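PDB 2YXL: 450aa long hypothetical fmu protein from Pyrococcus horikoshii, which probably binds RNA and transfers a methyl group from S-adenosyl-L-methionine to carbon 5 of cytosine. Local coordinates for residues 156-159 and 160-163; 196-199 and 200-204; 320-323 and 324-327. One frame throughout, in Å; residues are numbered along the deposited sequence.

Contact 1: 156-159 and 160-163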
ATOM      1  N   LEU A 156       6.270  17.393   1.068  1.00 42.73           N
ATOM      2  CA  LEU A 156       6.650  16.281   1.950  1.00 41.93           C
ATOM      3  C   LEU A 156       7.153  15.090   1.128  1.00 41.46           C
ATOM      4  O   LEU A 156       6.678  13.965   1.281  1.00 41.41           O
ATOM      5  CB  LEU A 156       5.496  15.883   2.890  1.00 41.84           C
ATOM      6  CG  LEU A 156       4.792  16.978   3.712  1.00 41.75           C
ATOM      7  CD1 LEU A 156       3.617  16.405   4.496  1.00 41.05           C
ATOM      8  CD2 LEU A 156       5.750  17.709   4.644  1.00 40.88           C
ATOM      9  N   ALA A 157       8.115  15.361   0.250  1.00 40.90           N
ATOM     10  CA  ALA A 157       8.619  14.370  -0.701  1.00 40.46           C
ATOM     11  C   ALA A 157      10.064  14.676  -1.103  1.00 40.09           C
ATOM     12  O   ALA A 157      10.471  15.840  -1.087  1.00 39.99           O
ATOM     13  CB  ALA A 157       7.723  14.326  -1.939  1.00 40.36           C
ATOM     14  N   PRO A 158      10.844  13.635  -1.468  1.00 39.80           N
ATOM     15  CA  PRO A 158      12.218  13.892  -1.910  1.00 39.50           C
ATOM     16  C   PRO A 158      12.247  14.592  -3.266  1.00 39.24           C
ATOM     17  O   PRO A 158      11.350  14.391  -4.087  1.00 39.31           O
ATOM     18  CB  PRO A 158      12.827  12.493  -2.011  1.00 39.42           C
ATOM     19  CG  PRO A 158      11.673  11.590  -2.230  1.00 39.69           C
ATOM     20  CD  PRO A 158      10.514  12.198  -1.498  1.00 39.74           C
ATOM     21  N   SER A 159      13.278  15.404  -3.479  1.00 38.97           N
ATOM     22  CA  SER A 159      13.405  16.242  -4.673  1.00 38.64           C
ATOM     23  C   SER A 159      13.336  15.470  -5.994  1.00 38.28           C
ATOM     24  O   SER A 159      12.743  15.951  -6.962  1.00 38.22           O
ATOM     25  CB  SER A 159      14.697  17.063  -4.607  1.00 38.70           C
ATOM     26  OG  SER A 159      14.669  18.129  -5.540  1.00 39.08           O
ATOM     27  N   TRP A 160      13.936  14.280  -6.026  1.00 37.93           N
ATOM     28  CA  TRP A 160      13.935  13.441  -7.229  1.00 37.55           C
ATOM     29  C   TRP A 160      12.526  12.992  -7.610  1.00 37.49           C
ATOM     30  O   TRP A 160      12.202  12.913  -8.797  1.00 37.52           O
ATOM     31  CB  TRP A 160      14.867  12.230  -7.070  1.00 37.34           C
ATOM     32  CG  TRP A 160      14.286  11.082  -6.276  1.00 37.10           C
ATOM     33  CD1 TRP A 160      14.435  10.855  -4.939  1.00 36.81           C
ATOM     34  CD2 TRP A 160      13.468  10.012  -6.776  1.00 36.88           C
ATOM     35  NE1 TRP A 160      13.761   9.712  -4.572  1.00 36.77           N
ATOM     36  CE2 TRP A 160      13.159   9.176  -5.680  1.00 36.82           C
ATOM     37  CE3 TRP A 160      12.966   9.682  -8.045  1.00 36.89           C
ATOM     38  CZ2 TRP A 160      12.369   8.026  -5.812  1.00 36.75           C
ATOM     39  CZ3 TRP A 160      12.180   8.540  -8.176  1.00 36.72           C
ATOM     40  CH2 TRP A 160      11.891   7.726  -7.064  1.00 36.87           C
ATOM     41  N   LEU A 161      11.701  12.697  -6.603  1.00 37.33           N
ATOM     42  CA  LEU A 161      10.324  12.269  -6.822  1.00 37.27           C
ATOM     43  C   LEU A 161       9.486  13.440  -7.320  1.00 37.35           C
ATOM     44  O   LEU A 161       8.747  13.303  -8.295  1.00 37.40           O
ATOM     45  CB  LEU A 161       9.710  11.699  -5.539  1.00 37.17           C
ATOM     46  CG  LEU A 161       8.795  10.462  -5.599  1.00 37.04           C
ATOM     47  CD1 LEU A 161       7.755  10.528  -4.491  1.00 36.36           C
ATOM     48  CD2 LEU A 161       8.110  10.248  -6.952  1.00 36.42           C
ATOM     49  N   ILE A 162       9.616  14.584  -6.648  1.00 37.46           N
ATOM     50  CA  ILE A 162       8.932  15.817  -7.045  1.00 37.58           C
ATOM     51  C   ILE A 162       9.216  16.145  -8.508  1.00 37.81           C
ATOM     52  O   ILE A 162       8.302  16.473  -9.269  1.00 37.91           O
ATOM     53  CB  ILE A 162       9.347  17.009  -6.147  1.00 37.56           C
ATOM     54  CG1 ILE A 162       8.914  16.758  -4.697  1.00 37.53           C
ATOM     55  CG2 ILE A 162       8.775  18.322  -6.687  1.00 37.23           C
ATOM     56  CD1 ILE A 162       9.484  17.741  -3.686  1.00 37.46           C
ATOM     57  N   GLU A 163      10.487  16.037  -8.890  1.00 38.09           N
ATOM     58  CA  GLU A 163      10.918  16.275 -10.261  1.00 38.42           C
ATOM     59  C   GLU A 163      10.284  15.265 -11.219  1.00 38.31           C
ATOM     60  O   GLU A 163       9.747  15.639 -12.263  1.00 38.36           O
ATOM     61  CB  GLU A 163      12.449  16.217 -10.349  1.00 38.64           C
ATOM     62  CG  GLU A 163      13.053  17.051 -11.481  1.00 39.59           C
ATOM     63  CD  GLU A 163      12.854  18.552 -11.288  1.00 40.81           C
ATOM     64  OE1 GLU A 163      12.534  19.239 -12.284  1.00 41.25           O
ATOM     65  OE2 GLU A 163      13.009  19.042 -10.146  1.00 40.94           O
TER
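P158 O accepts the backbone N-H of I162, with a nearly straight bond of 3.1 Å from I162 N (173° at the hydrogen), and so starts the first turn of the helix. The same P158 O also receives L161 N at 3.1 Å, but this bond is weak and poorly angled. E163 N follows with a bond of 3.0 Å to S159 O.

The P158 ring lies alongside two side chains of the turn. P158 CB sits 3.7 Å from W160 CD1, and P158 CG lies 3.7 Å from W160 NE1. The pyrrole part of the indole therefore meets the proline, and it does so obliquely. The W160 torsion explains this: CG stands between the backbone N and the carbonyl carbon (chi1 80°), which swings the ring back beside P158. With an alanine here, P158 CB and CG would probably lose the indole beside them, and a gap would open next to L356 and E358.

P158 is the N-cap residue of helix 159-169. Residues 156-158 form the short link from helix 147-155, and E152 of that helix accepts a hydrogen bond from S159 N. P158 and L161 also touch helix 352-355, at W354 and R353.

L161 CB packs 3.8 Å from P158 CG, and the two side chains point the same way. On another side of the turn, I162 CG1 lies 3.9 Å from A157 CB. The buried I162 side chain also rests on L151 and Y155 of helix 147-155.

Contact 2: 196-199 and 200-204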
ATOM      1  N   ALA A 196     -21.800 -12.939   0.602  1.00 45.11           N
ATOM      2  CA  ALA A 196     -22.618 -11.868   1.184  1.00 45.32           C
ATOM      3  C   ALA A 196     -23.063 -10.864   0.120  1.00 45.50           C
ATOM      4  O   ALA A 196     -22.503 -10.833  -0.977  1.00 45.59           O
ATOM      5  CB  ALA A 196     -21.845 -11.152   2.287  1.00 45.27           C
ATOM      6  N   ASN A 197     -24.068 -10.051   0.441  1.00 45.65           N
ATOM      7  CA  ASN A 197     -24.436  -8.925  -0.420  1.00 45.86           C
ATOM      8  C   ASN A 197     -24.149  -7.576   0.245  1.00 45.89           C
ATOM      9  O   ASN A 197     -24.026  -7.495   1.470  1.00 45.92           O
ATOM     10  CB  ASN A 197     -25.891  -9.023  -0.897  1.00 45.97           C
ATOM     11  CG  ASN A 197     -26.875  -8.469   0.106  1.00 46.30           C
ATOM     12  OD1 ASN A 197     -27.257  -9.146   1.060  1.00 46.81           O
ATOM     13  ND2 ASN A 197     -27.308  -7.231  -0.113  1.00 46.73           N
ATOM     14  N   VAL A 198     -24.057  -6.530  -0.574  1.00 45.92           N
ATOM     15  CA  VAL A 198     -23.574  -5.212  -0.143  1.00 46.00           C
ATOM     16  C   VAL A 198     -24.367  -4.589   1.015  1.00 46.19           C
ATOM     17  O   VAL A 198     -23.785  -4.237   2.048  1.00 46.14           O
ATOM     18  CB  VAL A 198     -23.486  -4.221  -1.333  1.00 45.92           C
ATOM     19  CG1 VAL A 198     -22.897  -2.893  -0.884  1.00 45.86           C
ATOM     20  CG2 VAL A 198     -22.641  -4.812  -2.455  1.00 45.91           C
ATOM     21  N   GLU A 199     -25.683  -4.461   0.844  1.00 46.38           N
ATOM     22  CA  GLU A 199     -26.538  -3.810   1.842  1.00 46.59           C
ATOM     23  C   GLU A 199     -26.481  -4.501   3.205  1.00 46.60           C
ATOM     24  O   GLU A 199     -26.459  -3.837   4.245  1.00 46.59           O
ATOM     25  CB  GLU A 199     -27.989  -3.713   1.350  1.00 46.73           C
ATOM     26  CG  GLU A 199     -28.239  -2.637   0.286  1.00 47.38           C
ATOM     27  CD  GLU A 199     -27.937  -1.222   0.768  1.00 48.37           C
ATOM     28  OE1 GLU A 199     -27.320  -0.454  -0.004  1.00 48.65           O
ATOM     29  OE2 GLU A 199     -28.308  -0.873   1.913  1.00 49.04           O
ATOM     30  N   GLU A 200     -26.457  -5.832   3.184  1.00 46.63           N
ATOM     31  CA  GLU A 200     -26.320  -6.647   4.389  1.00 46.68           C
ATOM     32  C   GLU A 200     -25.030  -6.300   5.138  1.00 46.54           C
ATOM     33  O   GLU A 200     -25.036  -6.162   6.365  1.00 46.55           O
ATOM     34  CB  GLU A 200     -26.354  -8.132   4.012  1.00 46.84           C
ATOM     35  CG  GLU A 200     -25.970  -9.110   5.119  1.00 47.48           C
ATOM     36  CD  GLU A 200     -25.318 -10.380   4.581  1.00 48.31           C
ATOM     37  OE1 GLU A 200     -25.392 -11.423   5.265  1.00 48.76           O
ATOM     38  OE2 GLU A 200     -24.728 -10.336   3.477  1.00 48.24           O
ATOM     39  N   VAL A 201     -23.936  -6.152   4.389  1.00 46.32           N
ATOM     40  CA  VAL A 201     -22.641  -5.758   4.949  1.00 46.09           C
ATOM     41  C   VAL A 201     -22.682  -4.324   5.487  1.00 46.03           C
ATOM     42  O   VAL A 201     -22.244  -4.071   6.612  1.00 46.06           O
ATOM     43  CB  VAL A 201     -21.492  -5.931   3.916  1.00 46.09           C
ATOM     44  CG1 VAL A 201     -20.208  -5.271   4.403  1.00 45.89           C
ATOM     45  CG2 VAL A 201     -21.253  -7.406   3.622  1.00 45.96           C
ATOM     46  N   ILE A 202     -23.216  -3.400   4.687  1.00 45.95           N
ATOM     47  CA  ILE A 202     -23.384  -2.002   5.101  1.00 45.93           C
ATOM     48  C   ILE A 202     -24.143  -1.901   6.431  1.00 46.09           C
ATOM     49  O   ILE A 202     -23.712  -1.193   7.345  1.00 46.20           O
ATOM     50  CB  ILE A 202     -24.084  -1.150   4.002  1.00 45.95           C
ATOM     51  CG1 ILE A 202     -23.153  -0.967   2.797  1.00 45.72           C
ATOM     52  CG2 ILE A 202     -24.533   0.210   4.555  1.00 45.64           C
ATOM     53  CD1 ILE A 202     -23.781  -0.232   1.624  1.00 45.78           C
ATOM     54  N   GLY A 203     -25.259  -2.624   6.531  1.00 46.12           N
ATOM     55  CA  GLY A 203     -26.060  -2.671   7.756  1.00 46.11           C
ATOM     56  C   GLY A 203     -25.302  -3.185   8.970  1.00 46.16           C
ATOM     57  O   GLY A 203     -25.417  -2.623  10.061  1.00 46.14           O
ATOM     58  N   GLU A 204     -24.525  -4.250   8.773  1.00 46.22           N
ATOM     59  CA  GLU A 204     -23.712  -4.842   9.838  1.00 46.36           C
ATOM     60  C   GLU A 204     -22.604  -3.890  10.297  1.00 46.30           C
ATOM     61  O   GLU A 204     -22.262  -3.855  11.482  1.00 46.34           O
ATOM     62  CB  GLU A 204     -23.113  -6.179   9.383  1.00 46.38           C
ATOM     63  CG  GLU A 204     -22.525  -7.032  10.512  1.00 46.60           C
ATOM     64  CD  GLU A 204     -21.640  -8.165  10.008  1.00 46.66           C
ATOM     65  OE1 GLU A 204     -22.006  -8.823   9.008  1.00 47.29           O
ATOM     66  OE2 GLU A 204     -20.578  -8.406  10.620  1.00 46.87           O
TER
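E200 reaches back to N197 at the start of the helix. Its OE2 accepts the backbone N-H of N197, 3.1 Å from N197 N, and the donor comes nearly in line with the carboxylate C-O bond. E200 CG is anti to the backbone N (chi1 169°) and the chain stays extended beyond it, which carries the carboxylate to the N-terminal end. E200 OE1 also forms a long, weak ion pair with K240.

V201 N donates to N197 O at 3.2 Å, in the carbonyl plane. V201 CG2 lies 4.0 Å from A196 CB, a light apolar touch just before the helix.

I202 N bonds to V198 O at 2.8 Å, almost straight (171°). One turn apart, I202 CD1 meets V198 CG1 at 3.8 Å, and the two side chains run at an angle to each other. V198, V201 and I202 all touch L222 of strand 221-225. G203 N then bonds to E199 O at 2.9 Å. E204 N continues the pattern to E200 O at 3.1 Å, and the E204 side chain meets S234 and A235.

N197 is the N-cap and E200 the third residue after it, so the E200 bond is the glutamate-to-N-cap half of a capping box. It opens helix 198-207, which lies against the four-stranded antiparallel sheet of the ferredoxin-like domain.

Contact 3: 320-323 and 324-327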
ATOM      1  N   ARG A 320       8.057 -16.514 -14.363  1.00 22.54           N
ATOM      2  CA  ARG A 320       8.743 -16.561 -15.656  1.00 22.62           C
ATOM      3  C   ARG A 320       8.720 -17.988 -16.208  1.00 22.73           C
ATOM      4  O   ARG A 320       8.729 -18.193 -17.423  1.00 22.64           O
ATOM      5  CB  ARG A 320      10.174 -16.026 -15.559  1.00 22.57           C
ATOM      6  CG  ARG A 320      10.265 -14.506 -15.489  1.00 22.30           C
ATOM      7  CD  ARG A 320      10.667 -14.030 -14.106  1.00 21.73           C
ATOM      8  NE  ARG A 320      12.118 -14.035 -13.942  1.00 21.66           N
ATOM      9  CZ  ARG A 320      12.756 -13.996 -12.774  1.00 21.53           C
ATOM     10  NH1 ARG A 320      12.083 -13.961 -11.632  1.00 21.77           N
ATOM     11  NH2 ARG A 320      14.079 -14.002 -12.749  1.00 21.53           N
ATOM     12  N   LYS A 321       8.695 -18.961 -15.297  1.00 22.95           N
ATOM     13  CA  LYS A 321       8.338 -20.342 -15.621  1.00 23.19           C
ATOM     14  C   LYS A 321       6.818 -20.388 -15.785  1.00 23.38           C
ATOM     15  O   LYS A 321       6.112 -19.533 -15.245  1.00 23.49           O
ATOM     16  CB  LYS A 321       8.790 -21.300 -14.515  1.00 23.18           C
ATOM     17  CG  LYS A 321      10.264 -21.185 -14.140  1.00 23.19           C
ATOM     18  CD  LYS A 321      10.594 -22.039 -12.924  1.00 23.17           C
ATOM     19  CE  LYS A 321      11.881 -21.582 -12.249  1.00 23.11           C
ATOM     20  NZ  LYS A 321      13.087 -21.774 -13.104  1.00 23.02           N
ATOM     21  N   ALA A 322       6.320 -21.392 -16.506  1.00 23.57           N
ATOM     22  CA  ALA A 322       4.937 -21.407 -17.010  1.00 23.69           C
ATOM     23  C   ALA A 322       4.808 -20.312 -18.068  1.00 23.80           C
ATOM     24  O   ALA A 322       4.672 -19.133 -17.722  1.00 23.87           O
ATOM     25  CB  ALA A 322       3.915 -21.225 -15.888  1.00 23.72           C
ATOM     26  N   PRO A 323       4.850 -20.686 -19.364  1.00 23.85           N
ATOM     27  CA  PRO A 323       4.820 -22.014 -20.006  1.00 23.91           C
ATOM     28  C   PRO A 323       5.761 -23.079 -19.436  1.00 23.96           C
ATOM     29  O   PRO A 323       6.671 -22.765 -18.669  1.00 23.97           O
ATOM     30  CB  PRO A 323       5.205 -21.703 -21.454  1.00 23.93           C
ATOM     31  CG  PRO A 323       4.731 -20.327 -21.665  1.00 23.89           C
ATOM     32  CD  PRO A 323       4.970 -19.614 -20.370  1.00 23.85           C
ATOM     33  N   GLU A 324       5.536 -24.326 -19.852  1.00 24.00           N
ATOM     34  CA  GLU A 324       6.204 -25.531 -19.312  1.00 24.02           C
ATOM     35  C   GLU A 324       6.159 -25.694 -17.779  1.00 24.02           C
ATOM     36  O   GLU A 324       7.101 -26.199 -17.161  1.00 24.05           O
ATOM     37  CB  GLU A 324       7.610 -25.793 -19.915  1.00 24.01           C
ATOM     38  CG  GLU A 324       8.454 -24.577 -20.327  1.00 23.89           C
ATOM     39  CD  GLU A 324       9.233 -23.951 -19.177  1.00 23.69           C
ATOM     40  OE1 GLU A 324       9.327 -24.566 -18.093  1.00 23.58           O
ATOM     41  OE2 GLU A 324       9.755 -22.832 -19.362  1.00 23.71           O
ATOM     42  N   ILE A 325       5.047 -25.258 -17.190  1.00 23.97           N
ATOM     43  CA  ILE A 325       4.660 -25.619 -15.824  1.00 23.96           C
ATOM     44  C   ILE A 325       3.179 -25.989 -15.861  1.00 23.96           C
ATOM     45  O   ILE A 325       2.766 -27.004 -15.295  1.00 23.98           O
ATOM     46  CB  ILE A 325       4.903 -24.470 -14.799  1.00 23.99           C
ATOM     47  CG1 ILE A 325       6.405 -24.212 -14.579  1.00 24.06           C
ATOM     48  CG2 ILE A 325       4.180 -24.741 -13.469  1.00 23.86           C
ATOM     49  CD1 ILE A 325       7.176 -25.323 -13.856  1.00 24.24           C
ATOM     50  N   ILE A 326       2.394 -25.159 -16.545  1.00 23.95           N
ATOM     51  CA  ILE A 326       0.957 -25.380 -16.704  1.00 23.91           C
ATOM     52  C   ILE A 326       0.568 -25.557 -18.173  1.00 23.88           C
ATOM     53  O   ILE A 326      -0.529 -26.031 -18.481  1.00 23.85           O
ATOM     54  CB  ILE A 326       0.119 -24.241 -16.061  1.00 23.93           C
ATOM     55  CG1 ILE A 326       0.539 -22.871 -16.613  1.00 23.95           C
ATOM     56  CG2 ILE A 326       0.239 -24.286 -14.535  1.00 23.84           C
ATOM     57  CD1 ILE A 326      -0.489 -21.774 -16.407  1.00 24.21           C
ATOM     58  N   GLY A 327       1.473 -25.176 -19.072  1.00 23.86           N
ATOM     59  CA  GLY A 327       1.254 -25.315 -20.510  1.00 23.90           C
ATOM     60  C   GLY A 327       1.555 -24.049 -21.287  1.00 23.91           C
ATOM     61  O   GLY A 327       1.771 -22.988 -20.697  1.00 23.89           O
TER
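A322 carries the apolar contacts: its methyl group touches two isoleucines, I325 and I326, which approach it from different directions. A322 CB lies 3.6 Å from I325 CB and 3.8 Å from I326 CG1. I326 CG1 sits between its own backbone N and carbonyl carbon (chi1 55°), which turns that branch onto the A322 methyl. The CG1 branch of I325 reaches back, and I325 CG1 comes 3.8 Å from K321 CB. A322 and I326 also both rest on F290 of strand 286-290.

There is no hydrogen bond between 320-323 and 324-327. P323 CA makes a CA-H...O contact with G327 O at 3.3 Å (147° at the hydrogen). The peptide bond before P323 is cis, consistent with the sharp change of direction. G327 has backbone angles (phi 131°) at which a CB would probably crowd the carbonyl O of I326. The P323 ring is buried against S374, R377 and L378.

The polar side chain of R320 points away from 324-327. Its NH1 forms a salt bridge with D318 OD2, and its NE forms another with E370 OE2.

R320 touches the bound sinefungin, and D318 is a predicted S-adenosyl-L-methionine site. The turn lies in the connection between strands 312-315 and 331-337 of the Rossmann-like class I methyltransferase fold; its first residue lines the cofactor pocket.

The three contacts are separate. Contacts 1 and 2 have centres 41 Å apart, and contact 3 is 40 Å from each, centre to centre. The nearest atoms of contacts 1 and 3 are about 22 Å apart. Contacts 1 and 2 both fall in the part of the sequence assigned to the ferredoxin-like domain, yet lie on opposite sides of the chain's centre. Both are helix starts away from the cofactor pocket. Contact 3 belongs to the methyltransferase domain and is the one at the cofactor: the K321 side chain is about 8 Å from the bound sinefungin. Contact 1 also reaches the methyltransferase part, since L161 touches F393.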